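Local structure of endoglycosidase (Bacteroides thetaiotaomicron, 6Q64) at residues Ile173-Glu178 with Ser221-Pro226; Ser259-Val264 with Thr299-Glu304. The protein probably hydrolyses O-glycosidic bonds as a family 18 glycoside hydrolase, an endoglycosidase linked to the breakdown of complex N-glycans. The protein carries 1 engineered substitution. All blocks are in the same frame, centred on the assembly; numbering follows the deposited sequence.

Overall arrangement
From the N terminus the chain builds a TIM barrel of eight parallel strands with helices packed outside. Contact 1 comes first. It joins helix 162-179 to the end of helix 211-224 and closes a loop of 42 residues that contains strand 184-189. Contact 2 follows in series, after contact 1 has closed, so the two neither nest nor cross. It ties the start of helix 261-268 to the loop between helices 286-289 and 311-317, and strand 280-285 lies in the 34 residues it encloses. The two sites lie on opposite sides of the chain's centre. The centres of contact 1 and contact 2 are about 39 Å apart, and their nearest atoms about 22 Å apart.

Contact 1: Ile173-Glu178 with Ser221-Pro226; sequences ICDSIE and SARLRP
Arg223 reaches across from helix 211-224 to Cys174, Asp175 and Glu178 on helix 162-179. The two helices flank strand 184-189 in sequence and pack as neighbours on the outside of the TIM barrel. The tight part lies around Cys174. Its CB sits over the centre of the Arg223 guanidinium, 3.3 Å above the plane. Its SG lies beside the base of the arginine side chain, 3.7 Å from Arg223 CB. Deeper in, the packing is looser. Leu224 CD2 is 4.4 Å from both Cys174 SG and Ile177 CD1. Cys174 also touches Leu220, while Ile177 rests on Phe185 of the strand, so this side faces the barrel.

The solvent side is a salt-bridge network. Asp175 and Glu178 are both exposed. With chi1 at -80°, Asp175 CG lies beside its own backbone N, and the carboxylate turns back to the arginine although its CB points away. Arg223 NH1 gives Asp175 OD1 a fairly straight bond of 2.9 Å. Asp175 OD1 lies near the guanidinium plane and accepts through its anti lone pair. Asn171 OD1 takes a further bond from Arg223 NH2. The two carboxylates and Asn171 probably fix the rotation of the guanidinium. The Glu178 carboxylate stands nearly perpendicular to it, at 83°. Arg223 NE meets Glu178 OE1 at 2.7 Å from the syn side, 31° out of the carboxylate plane.

Contact 2: Ser259-Val264 with Thr299-Glu304; sequences SSTSSV and TSVRPE
Thr261 and Ser260, at the start of helix 261-268, meet Thr299, Ser300 and Val301 in the loop before helix 311-317. Both pieces belong to the outer part of the TIM barrel, and a single beta bridge pairs Ser260 with Thr299. Ser260 is also the N-cap residue of the helix.

Backbone bonds come first. Thr299 N donates to Ser259 O at 3.0 Å. Thr261 N gives a weak bond of 3.4 Å to Thr299 O. The same carbonyl oxygen receives a CA-H contact from Ser260 CA at 3.3 Å.

The apolar contact is small. Thr261 and Val301 cross at about a right angle, with Thr261 CG2 3.9 Å from Val301 CG1.

Side-chain polar bonds complete the join. Asp315 of helix 311-317 hydrogen-bonds to both side chains, OD2 to Thr261 OG1 and OD1 to Ser300 OG. Within the loop, Ser300 makes an ST turn. Its OG lies anti to its backbone N (chi1 179°) and accepts from Arg302 N at 3.0 Å. Thr261 turns OG1 to the loop with chi1 -59°, which places CG2 against the valine. That hydroxyl oxygen accepts a bent bond from Val301 N, 2.9 Å long with 133° at the hydrogen.

Contact 1: Ile173-Glu178 with Ser221-Pro226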
loop_
_atom_site.group_PDB
_atom_site.type_symbol
_atom_site.label_atom_id
_atom_site.label_comp_id
_atom_site.label_asym_id
_atom_site.label_seq_id
_atom_site.Cartn_x
_atom_site.Cartn_y
_atom_site.Cartn_z
ATOM N N ILE A 173 -14.071 -10.491 -2.572
ATOM C CA ILE A 173 -12.724 -9.948 -2.284
ATOM C C ILE A 173 -12.402 -10.305 -0.829
ATOM O O ILE A 173 -11.390 -10.980 -0.627
ATOM C CB ILE A 173 -12.687 -8.449 -2.593
ATOM C CG1 ILE A 173 -13.013 -8.210 -4.072
ATOM C CG2 ILE A 173 -11.350 -7.868 -2.168
ATOM C CD1 ILE A 173 -12.531 -6.883 -4.629
ATOM N N CYS A 174 -13.273 -9.958 0.121
ATOM C CA CYS A 174 -13.076 -10.231 1.571
ATOM C C CYS A 174 -12.915 -11.726 1.779
ATOM O O CYS A 174 -11.946 -12.131 2.408
ATOM C CB CYS A 174 -14.228 -9.755 2.441
ATOM S SG CYS A 174 -14.351 -7.949 2.511
ATOM N N ASP A 175 -13.843 -12.521 1.271
ATOM C CA ASP A 175 -13.668 -13.991 1.253
ATOM C C ASP A 175 -12.190 -14.266 1.049
ATOM O O ASP A 175 -11.558 -14.825 1.961
ATOM C CB ASP A 175 -14.399 -14.661 0.088
ATOM C CG ASP A 175 -15.874 -14.850 0.352
ATOM O OD1 ASP A 175 -16.312 -14.556 1.505
ATOM O OD2 ASP A 175 -16.566 -15.292 -0.590
ATOM N N SER A 176 -11.688 -13.837 -0.111
ATOM C CA SER A 176 -10.432 -14.335 -0.721
ATOM C C SER A 176 -9.247 -13.807 0.105
ATOM O O SER A 176 -8.244 -14.511 0.195
ATOM C CB SER A 176 -10.393 -14.015 -2.203
ATOM O OG SER A 176 -9.194 -13.362 -2.566
ATOM N N ILE A 177 -9.426 -12.675 0.780
ATOM C CA ILE A 177 -8.462 -12.102 1.765
ATOM C C ILE A 177 -8.471 -12.960 3.032
ATOM O O ILE A 177 -7.375 -13.193 3.566
ATOM C CB ILE A 177 -8.802 -10.624 2.077
ATOM C CG1 ILE A 177 -8.240 -9.699 0.996
ATOM C CG2 ILE A 177 -8.343 -10.198 3.469
ATOM C CD1 ILE A 177 -8.887 -8.350 0.968
ATOM N N GLU A 178 -9.652 -13.342 3.534
ATOM C CA GLU A 178 -9.801 -14.049 4.840
ATOM C C GLU A 178 -9.227 -15.463 4.679
ATOM O O GLU A 178 -8.690 -16.011 5.667
ATOM C CB GLU A 178 -11.266 -14.062 5.300
ATOM C CG GLU A 178 -11.859 -12.666 5.501
ATOM C CD GLU A 178 -13.233 -12.603 6.166
ATOM O OE1 GLU A 178 -14.018 -11.651 5.891
ATOM O OE2 GLU A 178 -13.508 -13.489 6.985
ATOM N N SER A 221 -15.264 -2.052 4.131
ATOM C CA SER A 221 -15.076 -1.538 5.516
ATOM C C SER A 221 -15.897 -2.373 6.500
ATOM O O SER A 221 -15.327 -2.787 7.521
ATOM C CB SER A 221 -15.361 -0.061 5.692
ATOM O OG SER A 221 -14.139 0.648 5.919
ATOM N N ALA A 222 -17.169 -2.640 6.207
ATOM C CA ALA A 222 -18.096 -3.269 7.179
ATOM C C ALA A 222 -17.447 -4.561 7.645
ATOM O O ALA A 222 -17.577 -4.927 8.831
ATOM C CB ALA A 222 -19.453 -3.535 6.564
ATOM N N ARG A 223 -16.756 -5.206 6.710
ATOM C CA ARG A 223 -16.257 -6.580 6.914
ATOM C C ARG A 223 -14.856 -6.531 7.507
ATOM O O ARG A 223 -14.654 -7.091 8.599
ATOM C CB ARG A 223 -16.307 -7.396 5.624
ATOM C CG ARG A 223 -16.599 -8.853 5.932
ATOM C CD ARG A 223 -17.085 -9.648 4.754
ATOM N NE ARG A 223 -16.429 -10.944 4.776
ATOM C CZ ARG A 223 -16.583 -11.876 3.846
ATOM N NH1 ARG A 223 -15.929 -13.024 3.942
ATOM N NH2 ARG A 223 -17.390 -11.654 2.821
ATOM N N LEU A 224 -13.920 -5.868 6.849
ATOM C CA LEU A 224 -12.507 -6.065 7.227
ATOM C C LEU A 224 -12.055 -4.979 8.215
ATOM O O LEU A 224 -10.984 -5.153 8.835
ATOM C CB LEU A 224 -11.662 -6.245 5.956
ATOM C CG LEU A 224 -11.747 -5.160 4.902
ATOM C CD1 LEU A 224 -11.326 -3.884 5.535
ATOM C CD2 LEU A 224 -10.882 -5.471 3.689
ATOM N N ARG A 225 -12.867 -3.967 8.509
ATOM C CA ARG A 225 -12.458 -3.030 9.594
ATOM C C ARG A 225 -12.597 -3.682 10.974
ATOM O O ARG A 225 -11.678 -3.636 11.786
ATOM C CB ARG A 225 -13.185 -1.683 9.566
ATOM C CG ARG A 225 -12.558 -0.713 10.560
ATOM C CD ARG A 225 -12.841 0.737 10.299
ATOM N NE ARG A 225 -11.925 1.308 9.338
ATOM C CZ ARG A 225 -12.007 2.550 8.908
ATOM N NH1 ARG A 225 -12.986 3.320 9.325
ATOM N NH2 ARG A 225 -11.151 3.031 8.030
ATOM N N PRO A 226 -13.751 -4.266 11.345
ATOM C CA PRO A 226 -13.842 -4.898 12.660
ATOM C C PRO A 226 -12.871 -6.090 12.782
ATOM O O PRO A 226 -12.699 -6.573 13.867
ATOM C CB PRO A 226 -15.327 -5.296 12.810
ATOM C CG PRO A 226 -15.917 -5.221 11.393
ATOM C CD PRO A 226 -15.001 -4.331 10.572
#

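Contact 2: Ser259-Val264 with Thr299-Glu304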
loop_
_atom_site.group_PDB
_atom_site.type_symbol
_atom_site.label_atom_id
_atom_site.label_comp_id
_atom_site.label_asym_id
_atom_site.label_seq_id
_atom_site.Cartn_x
_atom_site.Cartn_y
_atom_site.Cartn_z
ATOM N N SER A 259 8.587 16.748 -10.473
ATOM C CA SER A 259 10.003 17.182 -10.498
ATOM C C SER A 259 10.324 18.228 -9.425
ATOM O O SER A 259 11.475 18.742 -9.476
ATOM C CB SER A 259 10.368 17.640 -11.899
ATOM O OG SER A 259 10.307 19.050 -12.071
ATOM N N SER A 260 9.380 18.547 -8.513
ATOM C CA SER A 260 9.464 19.641 -7.484
ATOM C C SER A 260 8.605 19.335 -6.255
ATOM O O SER A 260 7.534 18.725 -6.402
ATOM C CB SER A 260 9.055 20.974 -8.038
ATOM O OG SER A 260 7.640 21.062 -8.172
ATOM N N THR A 261 9.061 19.756 -5.077
ATOM C CA THR A 261 8.322 19.549 -3.806
ATOM C C THR A 261 6.911 20.082 -3.998
ATOM O O THR A 261 5.934 19.372 -3.727
ATOM C CB THR A 261 8.936 20.263 -2.596
ATOM O OG1 THR A 261 10.281 19.830 -2.369
ATOM C CG2 THR A 261 8.143 19.998 -1.337
ATOM N N SER A 262 6.809 21.298 -4.504
ATOM C CA SER A 262 5.512 22.002 -4.441
ATOM C C SER A 262 4.573 21.393 -5.490
ATOM O O SER A 262 3.384 21.262 -5.188
ATOM C CB SER A 262 5.690 23.506 -4.438
ATOM O OG SER A 262 5.576 24.023 -5.733
ATOM N N SER A 263 5.091 20.818 -6.568
ATOM C CA SER A 263 4.258 20.051 -7.538
ATOM C C SER A 263 3.746 18.747 -6.912
ATOM O O SER A 263 2.697 18.244 -7.368
ATOM C CB SER A 263 4.951 19.803 -8.848
ATOM O OG SER A 263 6.020 18.880 -8.706
ATOM N N VAL A 264 4.390 18.245 -5.862
ATOM C CA VAL A 264 3.929 16.997 -5.179
ATOM C C VAL A 264 2.826 17.363 -4.191
ATOM O O VAL A 264 1.799 16.684 -4.179
ATOM C CB VAL A 264 5.086 16.272 -4.470
ATOM C CG1 VAL A 264 4.644 14.993 -3.771
ATOM C CG2 VAL A 264 6.191 15.974 -5.452
ATOM N N THR A 299 14.055 18.588 -7.908
ATOM C CA THR A 299 14.408 19.759 -7.066
ATOM C C THR A 299 13.591 19.705 -5.782
ATOM O O THR A 299 12.354 19.717 -5.883
ATOM C CB THR A 299 14.174 21.088 -7.779
ATOM O OG1 THR A 299 14.478 20.844 -9.159
ATOM C CG2 THR A 299 14.982 22.197 -7.137
ATOM N N SER A 300 14.284 19.587 -4.647
ATOM C CA SER A 300 13.704 19.552 -3.284
ATOM C C SER A 300 13.660 20.971 -2.748
ATOM O O SER A 300 14.517 21.774 -3.109
ATOM C CB SER A 300 14.485 18.666 -2.333
ATOM O OG SER A 300 13.921 18.681 -1.026
ATOM N N VAL A 301 12.748 21.178 -1.816
ATOM C CA VAL A 301 12.556 22.436 -1.040
ATOM C C VAL A 301 13.622 22.480 0.068
ATOM O O VAL A 301 13.696 23.447 0.838
ATOM C CB VAL A 301 11.096 22.448 -0.533
ATOM C CG1 VAL A 301 10.950 21.665 0.762
ATOM C CG2 VAL A 301 10.546 23.846 -0.430
ATOM N N ARG A 302 14.388 21.404 0.176
ATOM C CA ARG A 302 15.550 21.313 1.091
ATOM C C ARG A 302 16.796 21.417 0.229
ATOM O O ARG A 302 17.121 20.502 -0.512
ATOM C CB ARG A 302 15.469 20.013 1.885
ATOM C CG ARG A 302 14.112 19.778 2.527
ATOM C CD ARG A 302 14.299 18.891 3.714
ATOM N NE ARG A 302 13.092 18.513 4.429
ATOM C CZ ARG A 302 12.736 18.973 5.633
ATOM N NH1 ARG A 302 13.460 19.873 6.268
ATOM N NH2 ARG A 302 11.665 18.489 6.224
ATOM N N PRO A 303 17.489 22.566 0.224
ATOM C CA PRO A 303 18.590 22.747 -0.717
ATOM C C PRO A 303 19.625 21.629 -0.513
ATOM O O PRO A 303 20.029 21.057 -1.479
ATOM C CB PRO A 303 19.108 24.157 -0.403
ATOM C CG PRO A 303 18.585 24.460 1.002
ATOM C CD PRO A 303 17.274 23.717 1.115
ATOM N N GLU A 304 19.943 21.278 0.732
ATOM C CA GLU A 304 21.011 20.291 1.045
ATOM C C GLU A 304 20.710 18.924 0.405
ATOM O O GLU A 304 21.653 18.237 0.031
ATOM C CB GLU A 304 21.255 20.221 2.554
ATOM C CG GLU A 304 20.191 19.519 3.341
ATOM C CD GLU A 304 19.028 20.402 3.766
ATOM O OE1 GLU A 304 18.270 19.910 4.607
ATOM O OE2 GLU A 304 18.861 21.566 3.245
#